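Local coordinates for protein monalysin (Pseudomonas entomophila, PDB 4MKO) that forms pores in host membranes as an aerolysin-like beta-barrel toxin, with cytolytic and hemolytic activity that contributes to intestinal damage and lethality in Drosophila, at residues 14-19 / 28-33; 54-59 / 206-211; 144-149 / 199-204. All coordinates share one frame; numbering follows the deposited sequence.

Contact 1: residues 14-19 / 28-33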
loop_
_atom_site.group_PDB
_atom_site.type_symbol
_atom_site.label_atom_id
_atom_site.label_comp_id
_atom_site.label_asym_id
_atom_site.label_seq_id
_atom_site.Cartn_x
_atom_site.Cartn_y
_atom_site.Cartn_z
ATOM N N PHE A 14 -4.275 11.485 -9.928
ATOM C CA PHE A 14 -3.663 12.369 -10.950
ATOM C C PHE A 14 -2.225 12.718 -10.542
ATOM O O PHE A 14 -1.331 12.639 -11.390
ATOM C CB PHE A 14 -4.487 13.644 -11.192
ATOM C CG PHE A 14 -5.704 13.383 -12.057
ATOM C CD1 PHE A 14 -5.570 13.154 -13.422
ATOM C CD2 PHE A 14 -6.980 13.405 -11.512
ATOM C CE1 PHE A 14 -6.695 12.904 -14.219
ATOM C CE2 PHE A 14 -8.101 13.156 -12.309
ATOM C CZ PHE A 14 -7.951 12.931 -13.663
ATOM N N ALA A 15 -1.999 13.007 -9.234
ATOM C CA ALA A 15 -0.656 13.320 -8.710
ATOM C C ALA A 15 0.294 12.112 -8.744
ATOM O O ALA A 15 1.448 12.273 -9.145
ATOM C CB ALA A 15 -0.737 13.929 -7.316
ATOM N N ILE A 16 -0.184 10.900 -8.394
ATOM C CA ILE A 16 0.638 9.680 -8.477
ATOM C C ILE A 16 1.025 9.407 -9.945
ATOM O O ILE A 16 2.163 9.026 -10.220
ATOM C CB ILE A 16 -0.020 8.452 -7.781
ATOM C CG1 ILE A 16 -0.207 8.732 -6.273
ATOM C CG2 ILE A 16 0.769 7.130 -8.052
ATOM C CD1 ILE A 16 -1.262 7.873 -5.559
ATOM N N ASP A 17 0.075 9.610 -10.876
ATOM C CA ASP A 17 0.348 9.472 -12.309
ATOM C C ASP A 17 1.406 10.489 -12.734
ATOM O O ASP A 17 2.285 10.132 -13.495
ATOM C CB ASP A 17 -0.918 9.707 -13.123
ATOM C CG ASP A 17 -1.724 8.456 -13.355
ATOM O OD1 ASP A 17 -1.186 7.358 -13.131
ATOM O OD2 ASP A 17 -2.865 8.576 -13.837
ATOM N N GLY A 18 1.331 11.711 -12.216
ATOM C CA GLY A 18 2.315 12.756 -12.518
ATOM C C GLY A 18 3.709 12.289 -12.133
ATOM O O GLY A 18 4.663 12.398 -12.910
ATOM N N TYR A 19 3.811 11.678 -10.949
ATOM C CA TYR A 19 5.065 11.123 -10.438
ATOM C C TYR A 19 5.590 9.999 -11.346
ATOM O O TYR A 19 6.763 10.016 -11.747
ATOM C CB TYR A 19 4.838 10.627 -8.990
ATOM C CG TYR A 19 6.013 9.892 -8.385
ATOM C CD1 TYR A 19 7.134 10.580 -7.937
ATOM C CD2 TYR A 19 6.000 8.506 -8.255
ATOM C CE1 TYR A 19 8.208 9.909 -7.352
ATOM C CE2 TYR A 19 7.085 7.821 -7.715
ATOM C CZ TYR A 19 8.186 8.525 -7.263
ATOM O OH TYR A 19 9.257 7.840 -6.746
ATOM N N GLN A 28 10.599 5.075 -7.380
ATOM C CA GLN A 28 10.379 3.898 -6.522
ATOM C C GLN A 28 9.048 4.009 -5.777
ATOM O O GLN A 28 8.382 3.005 -5.553
ATOM C CB GLN A 28 11.491 3.778 -5.467
ATOM C CG GLN A 28 12.827 3.260 -5.983
ATOM C CD GLN A 28 13.840 3.299 -4.872
ATOM O OE1 GLN A 28 14.131 4.360 -4.300
ATOM N NE2 GLN A 28 14.376 2.142 -4.520
ATOM N N GLY A 29 8.722 5.210 -5.316
ATOM C CA GLY A 29 7.519 5.389 -4.514
ATOM C C GLY A 29 7.337 6.790 -3.979
ATOM O O GLY A 29 8.191 7.666 -4.160
ATOM N N CYS A 30 6.174 7.021 -3.374
ATOM C CA CYS A 30 5.844 8.331 -2.857
ATOM C C CYS A 30 4.997 8.216 -1.598
ATOM O O CYS A 30 4.294 7.215 -1.409
ATOM C CB CYS A 30 5.161 9.181 -3.932
ATOM S SG CYS A 30 3.573 8.530 -4.537
ATOM N N TRP A 31 5.091 9.231 -0.730
ATOM C CA TRP A 31 4.200 9.356 0.426
ATOM C C TRP A 31 2.873 9.795 -0.170
ATOM O O TRP A 31 2.845 10.508 -1.181
ATOM C CB TRP A 31 4.716 10.424 1.392
ATOM C CG TRP A 31 5.994 10.034 2.071
ATOM C CD1 TRP A 31 7.264 10.297 1.642
ATOM C CD2 TRP A 31 6.125 9.255 3.267
ATOM N NE1 TRP A 31 8.176 9.812 2.549
ATOM C CE2 TRP A 31 7.507 9.139 3.541
ATOM C CE3 TRP A 31 5.205 8.646 4.144
ATOM C CZ2 TRP A 31 7.995 8.443 4.657
ATOM C CZ3 TRP A 31 5.690 7.967 5.261
ATOM C CH2 TRP A 31 7.069 7.867 5.509
ATOM N N VAL A 32 1.769 9.355 0.421
ATOM C CA VAL A 32 0.433 9.679 -0.085
ATOM C C VAL A 32 -0.295 10.525 0.952
ATOM O O VAL A 32 -0.373 10.121 2.112
ATOM C CB VAL A 32 -0.368 8.378 -0.404
ATOM C CG1 VAL A 32 -1.820 8.697 -0.793
ATOM C CG2 VAL A 32 0.316 7.575 -1.506
ATOM N N ASP A 33 -0.846 11.666 0.524
ATOM C CA ASP A 33 -1.650 12.553 1.377
ATOM C C ASP A 33 -3.095 12.090 1.168
ATOM O O ASP A 33 -3.693 12.337 0.110
ATOM C CB ASP A 33 -1.468 14.023 0.929
ATOM C CG ASP A 33 -2.411 15.044 1.558
ATOM O OD1 ASP A 33 -3.159 14.675 2.489
ATOM O OD2 ASP A 33 -2.393 16.209 1.123
#
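Tyr19 brings its ring to Cys30 because its CG stands anti to the backbone N (chi1 174°), which swings the phenol off helix 12-20 toward the strand. Cys30 answers with a chi1 of 62° that places SG between its own N and carbonyl carbon, turned toward one face of the ring. The contact belongs to a beta-alpha-beta unit: strand 9-10 leads into helix 12-20, and the chain returns as strand 29-43, paired parallel to the first strand. Helix and strand run roughly antiparallel, their axes 9.7 Å apart at closest approach.

Cys30 SG lies above the face of the Tyr19 ring, 4.9 Å from its centroid and 25° off the normal, a rather distant sulfur-aromatic contact. The sulfur also abuts the helix through Ile16 CG1 at 4.2 Å, and it is a ligand of a bound mercury ion. The small, polarisable cysteine sulfur fits between the ring and Ile16, whereas the branched Ile16 and Val32 approach loosely beside it, Ile16 CD1 lying 4.4 Å from Val32 CG2.

Tyrosine suits its position because its long flat ring spans the gap and ends in a hydroxyl. Gly29 has no side chain, and a CB would in any case point away from the helix; its extended backbone passes directly by the phenol. Gln28 turns its own amide elsewhere, to Tyr7 OH and Thr197 O. Lys10 of the short first strand packs against both Tyr19 and Cys30. At the far end of the ring Tyr19 OH accepts two backbone N-H groups, from Gly29 N at 3.0 Å and, weakly and from near the plane of the ring, from Gln28 N at 3.1 Å.

Contact 2: residues 54-59 / 206-211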
loop_
_atom_site.group_PDB
_atom_site.type_symbol
_atom_site.label_atom_id
_atom_site.label_comp_id
_atom_site.label_asym_id
_atom_site.label_seq_id
_atom_site.Cartn_x
_atom_site.Cartn_y
_atom_site.Cartn_z
ATOM N N PRO A 54 -4.416 6.285 3.881
ATOM C CA PRO A 54 -3.321 5.894 2.968
ATOM C C PRO A 54 -2.068 6.627 3.414
ATOM O O PRO A 54 -2.171 7.765 3.886
ATOM C CB PRO A 54 -3.774 6.427 1.579
ATOM C CG PRO A 54 -5.169 6.982 1.768
ATOM C CD PRO A 54 -5.334 7.260 3.247
ATOM N N VAL A 55 -0.885 6.011 3.251
ATOM C CA VAL A 55 0.354 6.698 3.651
ATOM C C VAL A 55 1.456 6.642 2.600
ATOM O O VAL A 55 2.371 7.471 2.637
ATOM C CB VAL A 55 0.899 6.221 5.031
ATOM C CG1 VAL A 55 0.000 6.701 6.183
ATOM C CG2 VAL A 55 1.113 4.691 5.077
ATOM N N PHE A 56 1.443 5.604 1.753
ATOM C CA PHE A 56 2.544 5.439 0.804
ATOM C C PHE A 56 2.084 4.671 -0.412
ATOM O O PHE A 56 1.077 3.973 -0.372
ATOM C CB PHE A 56 3.690 4.679 1.519
ATOM C CG PHE A 56 5.072 4.965 0.961
ATOM C CD1 PHE A 56 5.757 6.122 1.317
ATOM C CD2 PHE A 56 5.701 4.059 0.117
ATOM C CE1 PHE A 56 7.026 6.394 0.796
ATOM C CE2 PHE A 56 6.981 4.319 -0.386
ATOM C CZ PHE A 56 7.629 5.489 -0.050
ATOM N N ALA A 57 2.813 4.812 -1.504
ATOM C CA ALA A 57 2.517 4.034 -2.713
ATOM C C ALA A 57 3.845 3.688 -3.306
ATOM O O ALA A 57 4.727 4.549 -3.346
ATOM C CB ALA A 57 1.681 4.835 -3.691
ATOM N N TYR A 58 4.031 2.427 -3.702
ATOM C CA TYR A 58 5.331 2.071 -4.272
ATOM C C TYR A 58 5.193 1.049 -5.377
ATOM O O TYR A 58 4.126 0.455 -5.547
ATOM C CB TYR A 58 6.348 1.642 -3.196
ATOM C CG TYR A 58 6.057 0.296 -2.582
ATOM C CD1 TYR A 58 5.172 0.172 -1.514
ATOM C CD2 TYR A 58 6.712 -0.851 -3.026
ATOM C CE1 TYR A 58 4.922 -1.064 -0.925
ATOM C CE2 TYR A 58 6.467 -2.093 -2.443
ATOM C CZ TYR A 58 5.560 -2.193 -1.400
ATOM O OH TYR A 58 5.305 -3.390 -0.803
ATOM N N LEU A 59 6.281 0.835 -6.110
ATOM C CA LEU A 59 6.291 -0.111 -7.222
ATOM C C LEU A 59 6.890 -1.427 -6.747
ATOM O O LEU A 59 8.047 -1.466 -6.293
ATOM C CB LEU A 59 7.118 0.476 -8.374
ATOM C CG LEU A 59 6.502 1.661 -9.127
ATOM C CD1 LEU A 59 7.448 2.158 -10.203
ATOM C CD2 LEU A 59 5.159 1.290 -9.729
ATOM N N ARG A 206 9.507 -1.046 7.753
ATOM C CA ARG A 206 10.577 -0.583 8.637
ATOM C C ARG A 206 10.705 0.947 8.554
ATOM O O ARG A 206 10.690 1.618 9.588
ATOM C CB ARG A 206 11.916 -1.263 8.290
ATOM C CG ARG A 206 13.041 -1.018 9.307
ATOM C CD ARG A 206 14.446 -1.237 8.735
ATOM N NE ARG A 206 14.546 -2.435 7.897
ATOM C CZ ARG A 206 14.817 -2.424 6.595
ATOM N NH1 ARG A 206 15.057 -1.279 5.968
ATOM N NH2 ARG A 206 14.864 -3.559 5.912
ATOM N N ASN A 207 10.778 1.490 7.341
ATOM C CA ASN A 207 10.957 2.923 7.137
ATOM C C ASN A 207 9.742 3.777 7.444
ATOM O O ASN A 207 9.874 4.787 8.140
ATOM C CB ASN A 207 11.455 3.193 5.738
ATOM C CG ASN A 207 12.929 2.896 5.592
ATOM O OD1 ASN A 207 13.776 3.784 5.739
ATOM N ND2 ASN A 207 13.264 1.664 5.249
ATOM N N VAL A 208 8.578 3.393 6.930
ATOM C CA VAL A 208 7.362 4.182 7.118
ATOM C C VAL A 208 6.850 4.129 8.573
ATOM O O VAL A 208 6.592 5.171 9.160
ATOM C CB VAL A 208 6.264 3.790 6.079
ATOM C CG1 VAL A 208 4.893 4.398 6.420
ATOM C CG2 VAL A 208 6.686 4.160 4.665
ATOM N N LEU A 209 6.634 2.938 9.109
ATOM C CA LEU A 209 6.056 2.811 10.454
ATOM C C LEU A 209 7.062 2.887 11.586
ATOM O O LEU A 209 6.820 3.550 12.599
ATOM C CB LEU A 209 5.263 1.504 10.548
ATOM C CG LEU A 209 4.596 1.193 11.916
ATOM C CD1 LEU A 209 3.502 2.225 12.259
ATOM C CD2 LEU A 209 4.040 -0.227 11.946
ATOM N N MET A 210 8.142 2.128 11.466
ATOM C CA MET A 210 9.077 1.993 12.584
ATOM C C MET A 210 9.957 3.214 12.766
ATOM O O MET A 210 10.112 3.685 13.898
ATOM C CB MET A 210 9.906 0.698 12.458
ATOM C CG MET A 210 9.056 -0.585 12.269
ATOM S SD MET A 210 7.690 -0.795 13.459
ATOM C CE MET A 210 8.638 -1.212 14.979
ATOM N N GLU A 211 10.486 3.749 11.657
ATOM C CA GLU A 211 11.400 4.887 11.697
ATOM C C GLU A 211 10.728 6.259 11.510
ATOM O O GLU A 211 11.214 7.220 12.097
ATOM C CB GLU A 211 12.556 4.691 10.701
ATOM C CG GLU A 211 13.395 3.472 11.069
ATOM C CD GLU A 211 14.561 3.064 10.191
ATOM O OE1 GLU A 211 14.996 3.873 9.339
ATOM O OE2 GLU A 211 15.060 1.930 10.382
#
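A classic beta bulge in strand 46-67 makes this contact: Val55 and Phe56 stand together opposite Val146 of the neighbouring antiparallel strand. The extra residue is absorbed at Val55, whose psi of -27° departs from extended strand values, and both bulge residues are hydrogen-bonded through their backbones to Val146. In a regular strand two successive side chains would project from opposite faces of the sheet. Here the bulge turns both toward helix 201-211, and a single helix residue, Val208, meets the pair.

Val208 suits this place because its CB forks. With CG1 anti to the backbone N (chi1 169°), that branch reaches Val55, while CG2 is directed to Phe56. The valine-valine half of the contact is methyl against methyl, Val55 CG2 lying 4.0 Å from Val208 CG1, a compact meeting of two beta-branched residues. The closest pair of backbone positions is Phe56 CA and Val208 CA, 8.0 Å apart, with the phenylalanine ring and a valine methyl between the two backbones.

The helix widens here into a pi-type turn, in which Glu211 N donates to Arg206 O at 3.0 Å. Around the contact, Trp31 meets Phe56 edge-to-face and also touches Val208, and Leu179 of strand 173-191 packs against Val208 as well. Phe56 offers a flat apolar wall to this buried layer. One methyl rests over its face: Val208 CG2 is 4.0 Å from Phe56 CD1 and 4.1 Å from Phe56 CG.

Contact 3: residues 144-149 / 199-204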
loop_
_atom_site.group_PDB
_atom_site.type_symbol
_atom_site.label_atom_id
_atom_site.label_comp_id
_atom_site.label_asym_id
_atom_site.label_seq_id
_atom_site.Cartn_x
_atom_site.Cartn_y
_atom_site.Cartn_z
ATOM N N VAL A 144 1.562 -0.542 -5.582
ATOM C CA VAL A 144 1.075 -0.982 -4.274
ATOM C C VAL A 144 0.629 0.248 -3.490
ATOM O O VAL A 144 1.363 1.245 -3.411
ATOM C CB VAL A 144 2.144 -1.764 -3.489
ATOM C CG1 VAL A 144 1.671 -2.062 -2.065
ATOM C CG2 VAL A 144 2.516 -3.063 -4.201
ATOM N N LEU A 145 -0.572 0.171 -2.906
ATOM C CA LEU A 145 -1.137 1.210 -2.056
ATOM C C LEU A 145 -0.965 0.765 -0.621
ATOM O O LEU A 145 -1.401 -0.326 -0.252
ATOM C CB LEU A 145 -2.626 1.489 -2.380
ATOM C CG LEU A 145 -2.913 1.884 -3.836
ATOM C CD1 LEU A 145 -4.425 1.859 -4.138
ATOM C CD2 LEU A 145 -2.277 3.257 -4.191
ATOM N N VAL A 146 -0.298 1.602 0.181
ATOM C CA VAL A 146 0.010 1.316 1.589
ATOM C C VAL A 146 -0.814 2.182 2.527
ATOM O O VAL A 146 -0.871 3.407 2.362
ATOM C CB VAL A 146 1.530 1.460 1.885
ATOM C CG1 VAL A 146 1.851 1.049 3.328
ATOM C CG2 VAL A 146 2.365 0.634 0.894
ATOM N N TYR A 147 -1.396 1.537 3.554
ATOM C CA TYR A 147 -2.257 2.192 4.544
ATOM C C TYR A 147 -1.718 2.020 5.952
ATOM O O TYR A 147 -1.128 0.977 6.265
ATOM C CB TYR A 147 -3.695 1.589 4.466
ATOM C CG TYR A 147 -4.286 1.735 3.086
ATOM C CD1 TYR A 147 -3.980 0.821 2.078
ATOM C CD2 TYR A 147 -5.025 2.863 2.739
ATOM C CE1 TYR A 147 -4.440 0.999 0.778
ATOM C CE2 TYR A 147 -5.510 3.041 1.443
ATOM C CZ TYR A 147 -5.192 2.115 0.461
ATOM O OH TYR A 147 -5.658 2.265 -0.821
ATOM N N ALA A 148 -1.911 3.048 6.788
ATOM C CA ALA A 148 -1.566 2.981 8.208
ATOM C C ALA A 148 -2.886 2.822 8.959
ATOM O O ALA A 148 -3.917 3.389 8.557
ATOM C CB ALA A 148 -0.851 4.251 8.665
ATOM N N HIS A 149 -2.852 2.047 10.040
ATOM C CA HIS A 149 -4.047 1.763 10.794
ATOM C C HIS A 149 -3.788 1.879 12.285
ATOM O O HIS A 149 -2.705 1.524 12.753
ATOM C CB HIS A 149 -4.457 0.294 10.538
ATOM C CG HIS A 149 -4.624 -0.098 9.103
ATOM N ND1 HIS A 149 -5.834 0.046 8.455
ATOM C CD2 HIS A 149 -3.718 -0.592 8.231
ATOM C CE1 HIS A 149 -5.638 -0.398 7.223
ATOM N NE2 HIS A 149 -4.382 -0.785 7.042
ATOM N N LEU A 199 11.564 -1.075 -3.931
ATOM C CA LEU A 199 11.321 -1.248 -2.514
ATOM C C LEU A 199 10.524 -2.538 -2.342
ATOM O O LEU A 199 9.828 -2.965 -3.271
ATOM C CB LEU A 199 10.491 -0.064 -1.995
ATOM C CG LEU A 199 11.167 1.316 -2.062
ATOM C CD1 LEU A 199 10.174 2.423 -1.764
ATOM C CD2 LEU A 199 12.354 1.397 -1.098
ATOM N N ASP A 200 10.637 -3.163 -1.166
ATOM C CA ASP A 200 9.861 -4.344 -0.830
ATOM C C ASP A 200 9.075 -4.064 0.463
ATOM O O ASP A 200 9.273 -3.026 1.100
ATOM C CB ASP A 200 10.728 -5.614 -0.749
ATOM C CG ASP A 200 11.846 -5.595 0.273
ATOM O OD1 ASP A 200 11.702 -4.901 1.308
ATOM O OD2 ASP A 200 12.846 -6.315 0.067
ATOM N N TRP A 201 8.174 -4.976 0.826
ATOM C CA TRP A 201 7.286 -4.799 1.964
ATOM C C TRP A 201 8.012 -4.633 3.305
ATOM O O TRP A 201 7.611 -3.787 4.098
ATOM C CB TRP A 201 6.274 -5.938 1.996
ATOM C CG TRP A 201 5.199 -5.812 3.032
ATOM C CD1 TRP A 201 4.755 -6.796 3.860
ATOM C CD2 TRP A 201 4.406 -4.648 3.324
ATOM N NE1 TRP A 201 3.724 -6.329 4.643
ATOM C CE2 TRP A 201 3.469 -5.021 4.314
ATOM C CE3 TRP A 201 4.345 -3.341 2.785
ATOM C CZ2 TRP A 201 2.544 -4.124 4.847
ATOM C CZ3 TRP A 201 3.410 -2.454 3.300
ATOM C CH2 TRP A 201 2.553 -2.834 4.353
ATOM N N ASP A 202 9.063 -5.434 3.558
ATOM C CA ASP A 202 9.869 -5.352 4.787
ATOM C C ASP A 202 10.486 -3.956 4.928
ATOM O O ASP A 202 10.341 -3.320 5.984
ATOM C CB ASP A 202 10.955 -6.447 4.779
ATOM C CG ASP A 202 11.664 -6.595 6.106
ATOM O OD1 ASP A 202 12.690 -5.903 6.313
ATOM O OD2 ASP A 202 11.193 -7.394 6.942
ATOM N N THR A 203 11.115 -3.453 3.848
ATOM C CA THR A 203 11.754 -2.137 3.802
ATOM C C THR A 203 10.725 -1.019 4.035
ATOM O O THR A 203 10.982 -0.106 4.823
ATOM C CB THR A 203 12.539 -1.947 2.494
ATOM O OG1 THR A 203 13.497 -2.999 2.388
ATOM C CG2 THR A 203 13.252 -0.588 2.420
ATOM N N VAL A 204 9.579 -1.077 3.335
ATOM C CA VAL A 204 8.531 -0.059 3.473
ATOM C C VAL A 204 8.014 0.006 4.910
ATOM O O VAL A 204 7.873 1.101 5.429
ATOM C CB VAL A 204 7.399 -0.228 2.412
ATOM C CG1 VAL A 204 6.206 0.695 2.692
ATOM C CG2 VAL A 204 7.950 0.049 1.011
#
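Val146 CG1 meets the six-membered part of the Trp201 indole at its edge and in its plane, 3.8 Å from Trp201 CZ3 and 4.1 Å from Trp201 CH2. The other methyl of the valine serves two neighbours: Val146 CG2 is 4.1 Å from Trp201 CZ3 and 4.2 Å from Val204 CG1. Valine fits because its short fork lets one strand residue touch both helix side chains.

Trp201 reaches the strand by length. Its CG is anti to the backbone N (chi1 -174°), which extends the indole from the first turn of the helix across to Val146. Farther out, the polar edge of the ring is secured by a hydrogen bond from Trp201 NE1 to Ser90 OG, and Phe87 of helix 85-90 and Ala181 of strand 173-191 pack on the same side chain.

The helix start is itself fixed by Asp200 at the N-cap. Its OD1 accepts Thr203 N at 3.0 Å, the amide approaching almost in line with the CG-OD1 bond (N-H angle 164°). Thr203 OG1 donates to the same Asp200 OD1 at 2.8 Å, tilted 39° from the carboxylate plane. The negative charge of aspartate would interact favourably with the positive N-terminal end of the helix dipole. The result is an N-capped helix whose apolar side, here Trp201 and Val204, packs on strand 136-151 in the central sheet of this aerolysin-like toxin.

Overall arrangement
All three contacts are buried; contacts 2 and 3 belong to one helix-sheet interface, and contact 1 to another. Contacts 2 and 3 share helix 201-211, joining its second half and its first turn to the adjacent strands 46-67 and 136-151; their centres lie only 5 Å apart, and Tyr58 of one strand packs on Val146 of the other. Contact 1 sits farther from the centre of the chain, where helix 12-20 covers strand 29-43. Backbone bonds such as Cys30 O to Ala57 N tie it to contact 2 within one sheet. The chemistry shifts accordingly: the two inner contacts are purely apolar across their segments, whereas contact 1 adds phenol hydroxyl and sulfur interactions.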